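Local coordinates for putative histidine protein kinase (Rhodobacter sphaeroides, PDB 3KYJ) that probably phosphorylates itself on a histidine and passes the phosphate to response regulators, relaying chemoreceptor signals to the flagellar motors, this piece holding its phosphotransfer (Hpt) domain, at residues 15-20 with 108-113; 26-31 with 101-106; 42-47 with 79-84; 52-57 with 64-69; 83-86 with 90-93. One frame throughout, in Å; residues are numbered along the deposited sequence. Where two conformers were deposited one is given.

Contact 1 (15-20 with 108-113); sequences LYADDG and ETAASR
The hydroxyl oxygen of Thr-109 has two hydrogen-bond partners: OG1 accepts a short hydrogen bond from Tyr-16 OH at 2.7 Å, and it is also bonded to the backbone oxygen of Met-105, one turn back along its own helix. The threonine's chi1 of 56° sets OG1 between backbone N and carbonyl carbon, where it can serve both partners. OG1 lies at the edge of the Tyr-16 ring, in its plane, with Tyr-16 CE2 a further 3.3 Å contact to Thr-109 OG1, and the two side chains cross at about a right angle. Beside this bond the helices close up through small residues. Ala-17 CB rests 4.0 Å from Ala-110 CB, and Tyr-16 CD2 lies 4.2 Å from the same methyl, Ala-110 CB. A phenylalanine at Tyr-16 would probably keep the ring's packing on Ala-110 but leave Thr-109 OG1 without its phenol donor, a real loss in a buried spot. The short segments run nearly antiparallel, at 165° with axes 9.7 Å apart, as expected of the first and fourth helices of the four-helix bundle of an Hpt domain. Around them, Trp-13 meets the tyrosine ring edge-to-face, and Leu-61 and Leu-63, from the loop joining helices 40-60 and 64-82, touch it too. An apolar side chain of another protein chain also packs on Tyr-16.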
# COMPACT_ATOMS: atom_id res chain seq x y z
N LEU A 15 2.98 14.29 -3.41
CA LEU A 15 3.09 12.89 -3.77
C LEU A 15 1.71 12.22 -3.82
O LEU A 15 1.45 11.39 -4.68
CB LEU A 15 4.01 12.18 -2.79
CG LEU A 15 4.22 10.70 -3.08
CD1 LEU A 15 4.88 10.56 -4.45
CD2 LEU A 15 5.09 10.09 -1.98
N TYR A 16 0.83 12.58 -2.91
CA TYR A 16 -0.53 12.04 -2.95
C TYR A 16 -1.19 12.35 -4.28
O TYR A 16 -1.82 11.50 -4.90
CB TYR A 16 -1.32 12.64 -1.79
CG TYR A 16 -2.80 12.39 -1.81
CD1 TYR A 16 -3.34 11.16 -1.46
CD2 TYR A 16 -3.67 13.44 -2.12
CE1 TYR A 16 -4.72 10.96 -1.45
CE2 TYR A 16 -5.03 13.24 -2.14
CZ TYR A 16 -5.54 12.02 -1.80
OH TYR A 16 -6.91 11.87 -1.79
N ALA A 17 -1.04 13.57 -4.76
CA ALA A 17 -1.67 13.96 -6.01
C ALA A 17 -1.02 13.26 -7.20
O ALA A 17 -1.72 12.80 -8.10
CB ALA A 17 -1.61 15.48 -6.16
N ASP A 18 0.30 13.17 -7.20
CA ASP A 18 1.02 12.60 -8.33
C ASP A 18 0.82 11.09 -8.39
O ASP A 18 0.43 10.58 -9.41
CB ASP A 18 2.52 12.93 -8.24
CG ASP A 18 3.29 12.52 -9.48
OD1 ASP A 18 2.65 12.26 -10.52
OD2 ASP A 18 4.53 12.49 -9.42
N ASP A 19 1.08 10.40 -7.29
CA ASP A 19 0.92 8.94 -7.22
C ASP A 19 -0.55 8.56 -7.43
O ASP A 19 -0.86 7.56 -8.08
CB ASP A 19 1.44 8.45 -5.85
CG ASP A 19 1.91 7.02 -5.87
OD1 ASP A 19 3.07 6.78 -6.23
OD2 ASP A 19 1.14 6.13 -5.50
N GLY A 20 -1.46 9.38 -6.92
CA GLY A 20 -2.88 9.11 -7.10
C GLY A 20 -3.29 9.21 -8.55
O GLY A 20 -4.06 8.39 -9.03
N GLU A 108 -9.94 17.43 -5.52
CA GLU A 108 -10.43 18.27 -4.44
C GLU A 108 -9.63 18.11 -3.14
O GLU A 108 -9.28 19.12 -2.52
CB GLU A 108 -11.88 17.95 -4.12
CG GLU A 108 -12.41 18.79 -2.97
CD GLU A 108 -13.66 18.20 -2.39
OE1 GLU A 108 -14.61 17.96 -3.17
OE2 GLU A 108 -13.69 17.96 -1.17
N THR A 109 -9.37 16.87 -2.72
CA THR A 109 -8.74 16.62 -1.42
C THR A 109 -7.29 17.06 -1.46
O THR A 109 -6.74 17.51 -0.47
CB THR A 109 -8.79 15.12 -0.97
OG1 THR A 109 -8.20 14.27 -1.97
CG2 THR A 109 -10.22 14.69 -0.71
N ALA A 110 -6.67 16.95 -2.63
CA ALA A 110 -5.28 17.32 -2.77
C ALA A 110 -5.15 18.81 -2.52
O ALA A 110 -4.11 19.29 -2.08
CB ALA A 110 -4.76 16.97 -4.14
N ALA A 111 -6.22 19.54 -2.82
CA ALA A 111 -6.19 21.00 -2.78
C ALA A 111 -6.66 21.53 -1.42
O ALA A 111 -6.15 22.54 -0.93
CB ALA A 111 -7.06 21.56 -3.90
N SER A 112 -7.61 20.84 -0.81
CA SER A 112 -8.08 21.15 0.53
C SER A 112 -7.18 20.57 1.61
O SER A 112 -7.27 20.96 2.77
CB SER A 112 -9.48 20.59 0.74
OG SER A 112 -9.42 19.17 0.71
N ARG A 113 -6.31 19.62 1.25
CA ARG A 113 -5.53 18.84 2.22
C ARG A 113 -6.42 18.29 3.33
O ARG A 113 -6.04 18.24 4.51
CB ARG A 113 -4.36 19.66 2.77
CG ARG A 113 -3.44 20.17 1.70
CD ARG A 113 -2.20 20.81 2.28
NE ARG A 113 -1.26 21.17 1.23
CZ ARG A 113 -0.01 21.56 1.43
NH1 ARG A 113 0.47 21.64 2.67
NH2 ARG A 113 0.76 21.85 0.40

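Contact 2 (26-31 with 101-106); sequences AMEASL and TLRAML
The flat groups here are the guanidinium of Arg-103 and the carboxylate of Glu-28, and they approach without joining: Glu-28 OE1 stands obliquely to the guanidinium, 4.5 Å from Arg-103 NH2, too long for a salt bridge. The opposite charges may still attract weakly at that range. Even this distance is doubtful in detail, because the arginine was deposited in two conformers. The stronger partner of NH2 is Asp-25, three residues before Glu-28 on helix 10-35, with which it forms a salt bridge. To get there the arginine folds over: the bends at chi2 (81°) and chi3 (64°) bring the guanidinium across to helix 10-35 and Asp-25.

Next to the charged pair the contact is apolar. Met-27 SD touches Leu-102 CD1 at 4.2 Å, the methionine reaching across with its chain fully extended and the leucine meeting it at about a right angle. That reach is needed, since Met-27 CA and Leu-102 CA are 10.3 Å apart. In the four-helix bundle of the Hpt domain, helices 10-35 and 89-112 are the first and fourth, and this pair sits near the centre of the chain; Met-27 and Leu-102 are buried, whereas Glu-28 and Arg-103 are partly exposed. Leu-47 and Val-51 of helix 40-60 pack against Met-27 from a third helix. Leu-102 in turn is touched by Leu-24 and by Arg-69 of helix 64-82.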
# COMPACT_ATOMS: atom_id res chain seq x y z
N ALA A 26 -3.96 4.17 -14.36
CA ALA A 26 -3.85 2.73 -14.57
C ALA A 26 -5.22 2.05 -14.42
O ALA A 26 -5.57 1.15 -15.16
CB ALA A 26 -2.83 2.12 -13.60
N MET A 27 -6.01 2.52 -13.45
CA MET A 27 -7.36 2.01 -13.25
C MET A 27 -8.21 2.24 -14.49
O MET A 27 -8.82 1.31 -15.04
CB MET A 27 -7.99 2.68 -12.02
CG MET A 27 -9.42 2.26 -11.77
SD MET A 27 -10.13 3.20 -10.39
CE MET A 27 -11.64 2.29 -10.14
N GLU A 28 -8.21 3.48 -14.98
CA GLU A 28 -8.96 3.81 -16.18
C GLU A 28 -8.45 3.05 -17.40
O GLU A 28 -9.25 2.57 -18.20
CB GLU A 28 -8.94 5.31 -16.44
CG GLU A 28 -9.93 5.69 -17.53
CD GLU A 28 -9.86 7.14 -17.98
OE1 GLU A 28 -8.78 7.76 -17.85
OE2 GLU A 28 -10.88 7.63 -18.49
N ALA A 29 -7.14 2.93 -17.57
CA ALA A 29 -6.62 2.22 -18.75
C ALA A 29 -7.09 0.76 -18.79
O ALA A 29 -7.46 0.25 -19.86
CB ALA A 29 -5.10 2.27 -18.79
N SER A 30 -7.05 0.09 -17.64
CA SER A 30 -7.48 -1.31 -17.60
C SER A 30 -8.98 -1.43 -17.93
O SER A 30 -9.39 -2.35 -18.65
CB SER A 30 -7.21 -1.93 -16.23
OG SER A 30 -5.83 -1.88 -15.93
N LEU A 31 -9.79 -0.53 -17.38
CA LEU A 31 -11.24 -0.58 -17.59
C LEU A 31 -11.60 -0.27 -19.05
O LEU A 31 -12.46 -0.92 -19.64
CB LEU A 31 -11.91 0.40 -16.64
CG LEU A 31 -11.83 -0.01 -15.17
CD1 LEU A 31 -12.30 1.14 -14.27
CD2 LEU A 31 -12.68 -1.25 -14.92
N THR A 101 -15.22 9.37 -10.29
CA THR A 101 -15.56 9.88 -8.97
C THR A 101 -14.29 10.03 -8.12
O THR A 101 -14.07 11.08 -7.50
CB THR A 101 -16.55 8.93 -8.27
OG1 THR A 101 -17.77 8.87 -9.03
CG2 THR A 101 -16.86 9.44 -6.85
N LEU A 102 -13.45 8.99 -8.11
CA LEU A 102 -12.17 9.05 -7.41
C LEU A 102 -11.26 10.17 -7.92
O LEU A 102 -10.57 10.81 -7.14
CB LEU A 102 -11.47 7.70 -7.48
CG LEU A 102 -12.16 6.57 -6.71
CD1 LEU A 102 -11.49 5.21 -6.99
CD2 LEU A 102 -12.22 6.77 -5.19
N ARG A 103 -11.29 10.43 -9.23
CA ARG A 103 -10.47 11.47 -9.83
C ARG A 103 -10.89 12.85 -9.33
O ARG A 103 -10.05 13.71 -9.07
CB ARG A 103 -10.56 11.43 -11.36
CG ARG A 103 -9.73 12.50 -12.07
CD ARG A 103 -8.26 12.11 -12.18
NE ARG A 103 -8.08 10.93 -13.01
CZ ARG A 103 -6.90 10.45 -13.38
NH1 ARG A 103 -5.79 11.06 -13.00
NH2 ARG A 103 -6.85 9.36 -14.14
N ALA A 104 -12.20 13.07 -9.21
CA ALA A 104 -12.70 14.32 -8.66
C ALA A 104 -12.34 14.43 -7.18
O ALA A 104 -12.00 15.53 -6.68
CB ALA A 104 -14.22 14.40 -8.86
N MET A 105 -12.43 13.33 -6.44
CA MET A 105 -12.07 13.36 -5.02
C MET A 105 -10.61 13.65 -4.83
O MET A 105 -10.24 14.38 -3.92
CB MET A 105 -12.34 12.03 -4.38
CG MET A 105 -13.77 11.70 -4.26
SD MET A 105 -13.87 10.13 -3.45
CE MET A 105 -15.63 10.06 -3.16
N LEU A 106 -9.78 13.08 -5.69
CA LEU A 106 -8.35 13.30 -5.64
C LEU A 106 -8.06 14.77 -5.87
O LEU A 106 -7.26 15.36 -5.14
CB LEU A 106 -7.64 12.46 -6.72
CG LEU A 106 -6.12 12.65 -6.86
CD1 LEU A 106 -5.42 12.22 -5.59
CD2 LEU A 106 -5.57 11.90 -8.06

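Contact 3 (42-47 with 79-84); sequences AHVGPL and LVRDAG
Val-44 carries CG1 opposite its backbone N (chi1 170°), and this puts its two branches to separate uses; the matching chi1 of Val-80 (176°) presents that residue's CG1. Val-44 CG2 meets Val-80 CG1 at 4.0 Å, while Val-44 CG1 lies 4.0 Å from Arg-81 CB. The valine thus sits across two successive residues of the facing helix, in a contact between helices 40-60 and 64-82, the second and third members of the Hpt four-helix bundle. Val-44 was deposited in two conformers, so the exact division of labour between its methyls is somewhat doubtful.

The backbones come fairly close here, Val-44 CA standing 6.8 Å from Arg-81 CA. Helix 40-60 is kinked at this point: the backbone nitrogens of Gly-45 and Pro-46 make no bond to the preceding turn, and a proline nitrogen has no hydrogen to give. On the other side helix 64-82 is running out, with Ala-83 the first residue to leave helical geometry. Val-80 is also packed by Met-87 and by Ile-91 of helix 89-112.

Arg-81 lends this contact its CB, and its far end is engaged otherwise: the guanidinium makes a cation-pi contact with Phe-48 of helix 40-60. Bent at chi3, the same group also grips its neighbour Asp-82 side-on in a salt bridge, with Arg-81 NE 3.0 Å from Asp-82 OD1 and Arg-81 NH2 3.2 Å from Asp-82 OD2, which it meets on that oxygen's syn lone pair.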
# COMPACT_ATOMS: atom_id res chain seq x y z
N ALA A 42 -5.70 -10.27 -18.56
CA ALA A 42 -4.61 -9.31 -18.67
C ALA A 42 -4.80 -8.07 -17.80
O ALA A 42 -3.87 -7.31 -17.59
CB ALA A 42 -4.46 -8.87 -20.14
N HIS A 43 -6.02 -7.87 -17.31
CA HIS A 43 -6.36 -6.57 -16.72
C HIS A 43 -6.82 -6.59 -15.28
O HIS A 43 -6.74 -5.56 -14.62
CB HIS A 43 -7.39 -5.87 -17.59
CG HIS A 43 -6.84 -5.48 -18.92
ND1 HIS A 43 -5.91 -4.47 -19.07
CD2 HIS A 43 -7.02 -6.02 -20.15
CE1 HIS A 43 -5.57 -4.38 -20.34
NE2 HIS A 43 -6.23 -5.31 -21.02
N VAL A 44 -7.30 -7.72 -14.76
CA VAL A 44 -7.83 -7.73 -13.39
C VAL A 44 -6.72 -7.48 -12.35
O VAL A 44 -6.92 -6.77 -11.38
CB VAL A 44 -8.67 -9.01 -13.12
CG1 VAL A 44 -9.03 -9.17 -11.63
CG2 VAL A 44 -9.94 -8.97 -13.94
N GLY A 45 -5.53 -8.02 -12.59
CA GLY A 45 -4.40 -7.77 -11.71
C GLY A 45 -4.00 -6.31 -11.66
O GLY A 45 -3.94 -5.72 -10.59
N PRO A 46 -3.73 -5.71 -12.83
CA PRO A 46 -3.39 -4.28 -12.87
C PRO A 46 -4.48 -3.41 -12.26
O PRO A 46 -4.19 -2.45 -11.58
CB PRO A 46 -3.22 -4.01 -14.37
CG PRO A 46 -2.74 -5.35 -14.95
CD PRO A 46 -3.43 -6.39 -14.11
N LEU A 47 -5.74 -3.76 -12.52
CA LEU A 47 -6.86 -3.00 -11.99
C LEU A 47 -6.87 -3.07 -10.45
O LEU A 47 -6.97 -2.04 -9.77
CB LEU A 47 -8.15 -3.55 -12.60
CG LEU A 47 -9.43 -2.98 -12.00
CD1 LEU A 47 -9.53 -1.46 -12.20
CD2 LEU A 47 -10.62 -3.66 -12.67
N LEU A 79 -13.82 -10.02 -5.84
CA LEU A 79 -14.77 -11.10 -6.12
C LEU A 79 -14.46 -11.73 -7.47
O LEU A 79 -14.58 -12.95 -7.64
CB LEU A 79 -16.21 -10.60 -6.16
CG LEU A 79 -16.83 -10.15 -4.84
CD1 LEU A 79 -18.20 -9.56 -5.14
CD2 LEU A 79 -16.94 -11.32 -3.88
N VAL A 80 -14.12 -10.90 -8.45
CA VAL A 80 -13.68 -11.39 -9.77
C VAL A 80 -12.38 -12.18 -9.64
O VAL A 80 -12.25 -13.29 -10.18
CB VAL A 80 -13.48 -10.24 -10.78
CG1 VAL A 80 -12.94 -10.76 -12.09
CG2 VAL A 80 -14.79 -9.51 -11.02
N ARG A 81 -11.41 -11.62 -8.92
CA ARG A 81 -10.09 -12.22 -8.87
C ARG A 81 -10.10 -13.53 -8.07
O ARG A 81 -9.43 -14.49 -8.45
CB ARG A 81 -9.08 -11.23 -8.26
CG ARG A 81 -7.63 -11.69 -8.38
CD ARG A 81 -6.71 -10.82 -7.56
NE ARG A 81 -6.94 -11.01 -6.13
CZ ARG A 81 -6.29 -10.35 -5.18
NH1 ARG A 81 -5.38 -9.46 -5.51
NH2 ARG A 81 -6.56 -10.59 -3.91
N ASP A 82 -10.89 -13.59 -7.00
CA ASP A 82 -10.79 -14.67 -6.02
C ASP A 82 -12.01 -15.59 -5.91
O ASP A 82 -11.86 -16.77 -5.57
CB ASP A 82 -10.54 -14.07 -4.63
CG ASP A 82 -9.28 -13.24 -4.58
OD1 ASP A 82 -8.38 -13.50 -5.41
OD2 ASP A 82 -9.20 -12.33 -3.72
N ALA A 83 -13.19 -15.06 -6.20
CA ALA A 83 -14.45 -15.77 -5.93
C ALA A 83 -15.19 -16.16 -7.21
O ALA A 83 -16.39 -16.51 -7.19
CB ALA A 83 -15.34 -14.92 -5.07
N GLY A 84 -14.48 -16.10 -8.32
CA GLY A 84 -14.99 -16.65 -9.56
C GLY A 84 -16.10 -15.87 -10.25
O GLY A 84 -16.71 -16.36 -11.20

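Contact 4 (52-57 with 64-69); sequences HTFKGN and SVVESR
Phe-54 brings ring atom CE2 to 3.6 Å from Val-66 CG1, the ring and the valine crossing at about a right angle. Although the phenylalanine leaves its helix beside the contact, its end comes nearer, and with chi1 at -169° the ring swings into the space between the helices, where Leu-24 and Leu-102 also touch it.

One residue further along each segment, the aliphatic stems of Lys-55 and Glu-67 lean on one another, Lys-55 CG lying 4.0 Å from Glu-67 CG. Here the backbones are close, with 5.2 Å between Lys-55 CA and Glu-67 CA. The charged ends do not pair: Lys-55 NZ is 6.0 Å from Glu-67 OE2. Lys-55 NZ forms a salt bridge with Glu-74, and Glu-67 OE2 forms one with Arg-59.

This is probably the phosphorylation face of the Hpt bundle, where helix 40-60 carries the His-Thr-Phe-Lys-Gly sequence matching the HxxKG signature of the family. His-52 is the predicted phosphohistidine, unmodified in this structure. Its ND1 is bonded to Glu-74, the glutamate that also takes Lys-55, and its NE2 to an acidic side chain of another protein chain.

On helix 64-82, Ser-68 OG gives a 2.7 Å hydrogen bond to Val-65 O and accepts one from Arg-69 NH1 at 3.0 Å. Val-65 CG1 lies over the centre of that arginine's guanidinium, 3.8 Å above its plane.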
# COMPACT_ATOMS: atom_id res chain seq x y z
N HIS A 52 -5.86 -0.70 -5.16
CA HIS A 52 -5.26 -0.97 -3.86
C HIS A 52 -4.25 0.13 -3.48
O HIS A 52 -4.19 0.58 -2.33
CB HIS A 52 -4.59 -2.34 -3.90
CG HIS A 52 -4.05 -2.77 -2.57
ND1 HIS A 52 -4.87 -3.12 -1.52
CD2 HIS A 52 -2.78 -2.91 -2.12
CE1 HIS A 52 -4.12 -3.46 -0.48
NE2 HIS A 52 -2.85 -3.34 -0.82
N THR A 53 -3.46 0.58 -4.45
CA THR A 53 -2.54 1.67 -4.24
C THR A 53 -3.28 2.96 -3.87
O THR A 53 -2.93 3.67 -2.92
CB THR A 53 -1.71 1.90 -5.51
OG1 THR A 53 -0.81 0.81 -5.66
CG2 THR A 53 -0.93 3.22 -5.43
N PHE A 54 -4.33 3.28 -4.63
CA PHE A 54 -5.09 4.48 -4.36
C PHE A 54 -5.70 4.44 -2.95
O PHE A 54 -5.63 5.42 -2.20
CB PHE A 54 -6.15 4.67 -5.44
CG PHE A 54 -6.80 6.02 -5.37
CD1 PHE A 54 -6.28 7.09 -6.06
CD2 PHE A 54 -7.91 6.21 -4.57
CE1 PHE A 54 -6.86 8.34 -5.99
CE2 PHE A 54 -8.49 7.47 -4.48
CZ PHE A 54 -7.98 8.52 -5.18
N LYS A 55 -6.24 3.29 -2.58
CA LYS A 55 -6.77 3.08 -1.25
C LYS A 55 -5.71 3.29 -0.16
O LYS A 55 -5.93 4.01 0.82
CB LYS A 55 -7.35 1.68 -1.14
CG LYS A 55 -8.05 1.41 0.17
CD LYS A 55 -8.44 -0.07 0.40
CE LYS A 55 -7.22 -0.88 0.82
NZ LYS A 55 -7.59 -2.24 1.29
N GLY A 56 -4.56 2.64 -0.30
CA GLY A 56 -3.50 2.78 0.69
C GLY A 56 -2.99 4.21 0.82
O GLY A 56 -2.67 4.65 1.91
N ASN A 57 -2.92 4.92 -0.29
CA ASN A 57 -2.46 6.31 -0.29
C ASN A 57 -3.41 7.18 0.54
O ASN A 57 -3.00 8.02 1.32
CB ASN A 57 -2.38 6.84 -1.74
CG ASN A 57 -1.20 6.28 -2.53
OD1 ASN A 57 -0.44 5.43 -2.06
ND2 ASN A 57 -1.07 6.75 -3.76
N SER A 64 -10.54 8.93 5.32
CA SER A 64 -11.37 7.74 5.49
C SER A 64 -12.57 7.68 4.52
O SER A 64 -12.96 6.58 4.12
CB SER A 64 -11.87 7.62 6.94
OG SER A 64 -10.81 7.44 7.88
N VAL A 65 -13.12 8.82 4.11
CA VAL A 65 -14.25 8.78 3.18
C VAL A 65 -13.69 8.36 1.82
O VAL A 65 -14.22 7.45 1.20
CB VAL A 65 -15.02 10.11 3.10
CG1 VAL A 65 -16.05 10.09 1.93
CG2 VAL A 65 -15.75 10.38 4.43
N VAL A 66 -12.61 8.99 1.37
CA VAL A 66 -11.99 8.57 0.10
C VAL A 66 -11.63 7.06 0.14
O VAL A 66 -11.95 6.30 -0.77
CB VAL A 66 -10.73 9.40 -0.25
CG1 VAL A 66 -10.05 8.82 -1.48
CG2 VAL A 66 -11.04 10.85 -0.52
N GLU A 67 -10.99 6.66 1.24
CA GLU A 67 -10.58 5.28 1.44
C GLU A 67 -11.76 4.33 1.29
O GLU A 67 -11.64 3.30 0.65
CB GLU A 67 -9.93 5.13 2.81
CG GLU A 67 -9.39 3.74 3.08
CD GLU A 67 -8.84 3.57 4.48
OE1 GLU A 67 -8.76 4.56 5.22
OE2 GLU A 67 -8.52 2.44 4.85
N SER A 68 -12.91 4.69 1.86
CA SER A 68 -14.06 3.77 1.85
C SER A 68 -14.60 3.53 0.44
O SER A 68 -15.12 2.44 0.16
CB SER A 68 -15.17 4.31 2.76
OG SER A 68 -15.75 5.52 2.28
N ARG A 69 -14.50 4.52 -0.44
CA ARG A 69 -14.95 4.32 -1.83
C ARG A 69 -13.98 3.38 -2.57
O ARG A 69 -14.39 2.46 -3.27
CB ARG A 69 -15.06 5.64 -2.59
CG ARG A 69 -16.39 6.40 -2.39
CD ARG A 69 -16.62 6.77 -0.94
NE ARG A 69 -17.81 7.58 -0.78
CZ ARG A 69 -18.53 7.64 0.34
NH1 ARG A 69 -18.28 6.86 1.38
NH2 ARG A 69 -19.58 8.44 0.37

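Contact 5 (83-86 with 90-93); sequences AGVP and EIVE
Ile-91 loses the most surface here, and it does its touching with one atom: CD1, at the end of the longer branch, lies 3.5 Å from Pro-86 O and 4.1 Å from Val-85 CG1. The isoleucine is set up for this by its torsions. Chi1 of -64° points CG1 away from its own carbonyl carbon, and chi2 of -174° then carries CD1 straight outward from the helix to the loop. No hydrogen bond crosses between the two segments, so the contact is one of van der Waals packing, with the methyl meeting a backbone oxygen and a valine methyl that lie side by side.

Pro-86 takes part through its backbone oxygen, while its ring stays well clear of the isoleucine. Val-85 meets Ile-91 at an oblique angle, and both valine and proline have extended backbone angles, which lead the chain away from helix 64-82. In the up-and-down bundle of the Hpt domain this is the connection between the third and fourth helices: Gly-84, with phi at 74°, turns the chain after helix 64-82, and helix 89-112 begins a few residues later. Asp-88, just ahead of that helix, accepts a hydrogen bond on OD1 from the backbone N of Ile-91.

Leu-76 and Val-80 of helix 64-82 pack on Ile-91 as well, while Cys-135 and Lys-131 of helix 122-135 touch Val-85 and Ile-91 respectively. Next to Ile-91, Glu-90 uses OE1 for salt bridges to Lys-131 and Arg-134, tying the start of helix 89-112 to that additional helix.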
# COMPACT_ATOMS: atom_id res chain seq x y z
N ALA A 83 -13.19 -15.06 -6.20
CA ALA A 83 -14.45 -15.77 -5.93
C ALA A 83 -15.19 -16.16 -7.21
O ALA A 83 -16.39 -16.51 -7.19
CB ALA A 83 -15.34 -14.92 -5.07
N GLY A 84 -14.48 -16.10 -8.32
CA GLY A 84 -14.99 -16.65 -9.56
C GLY A 84 -16.10 -15.87 -10.25
O GLY A 84 -16.71 -16.36 -11.20
N VAL A 85 -16.34 -14.64 -9.81
CA VAL A 85 -17.32 -13.77 -10.45
C VAL A 85 -16.78 -13.22 -11.78
O VAL A 85 -15.69 -12.70 -11.84
CB VAL A 85 -17.68 -12.59 -9.49
CG1 VAL A 85 -18.60 -11.59 -10.16
CG2 VAL A 85 -18.34 -13.14 -8.25
N PRO A 86 -17.53 -13.38 -12.88
CA PRO A 86 -17.03 -12.80 -14.13
C PRO A 86 -16.98 -11.27 -14.13
O PRO A 86 -17.81 -10.60 -13.49
CB PRO A 86 -18.06 -13.28 -15.18
CG PRO A 86 -18.72 -14.45 -14.56
CD PRO A 86 -18.77 -14.14 -13.09
N GLU A 90 -21.36 -4.80 -16.47
CA GLU A 90 -21.86 -3.94 -15.42
C GLU A 90 -20.75 -3.57 -14.44
O GLU A 90 -20.65 -2.41 -13.98
CB GLU A 90 -23.04 -4.57 -14.68
CG GLU A 90 -23.63 -3.62 -13.65
CD GLU A 90 -24.87 -4.17 -12.96
OE1 GLU A 90 -25.11 -5.39 -13.03
OE2 GLU A 90 -25.59 -3.37 -12.34
N ILE A 91 -19.93 -4.55 -14.07
CA ILE A 91 -18.79 -4.27 -13.20
C ILE A 91 -17.90 -3.22 -13.84
O ILE A 91 -17.46 -2.26 -13.17
CB ILE A 91 -18.00 -5.54 -12.85
CG1 ILE A 91 -18.88 -6.50 -12.05
CG2 ILE A 91 -16.73 -5.18 -12.12
CD1 ILE A 91 -18.20 -7.76 -11.49
N VAL A 92 -17.60 -3.39 -15.12
CA VAL A 92 -16.71 -2.47 -15.81
C VAL A 92 -17.30 -1.06 -15.78
O VAL A 92 -16.61 -0.08 -15.51
CB VAL A 92 -16.39 -2.94 -17.25
CG1 VAL A 92 -15.65 -1.86 -18.02
CG2 VAL A 92 -15.59 -4.24 -17.19
N GLU A 93 -18.60 -0.98 -16.02
CA GLU A 93 -19.32 0.29 -16.03
C GLU A 93 -19.27 1.02 -14.68
O GLU A 93 -18.98 2.22 -14.60
CB GLU A 93 -20.79 -0.01 -16.39
CG GLU A 93 -21.75 1.13 -16.28
CD GLU A 93 -23.17 0.69 -16.62
OE1 GLU A 93 -23.34 -0.08 -17.60
OE2 GLU A 93 -24.10 1.10 -15.89

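How the contacts relate
Contacts 1 and 2 both join helices 10-35 and 89-112, their centres about 13 Å apart, and Leu-106 packs on Tyr-16 between them. Contacts 3 and 4 share helices 40-60 and 64-82. Their centres are about 18 Å apart. Contact 5, centred about 8 Å from the centre of contact 3, shares Ala-83 and Gly-84 with it. Along the chain contact 1 encloses contact 2, which encloses the rest; contact 4 lies within contact 3, and contact 5 begins where contact 3 ends. With the centres of contacts 1 and 5 about 29 Å apart, the contacts are spread along the bundle. Asp-19 probably bonds Asn-57 of contact 4, linking helix 10-35 to the histidine-bearing helix.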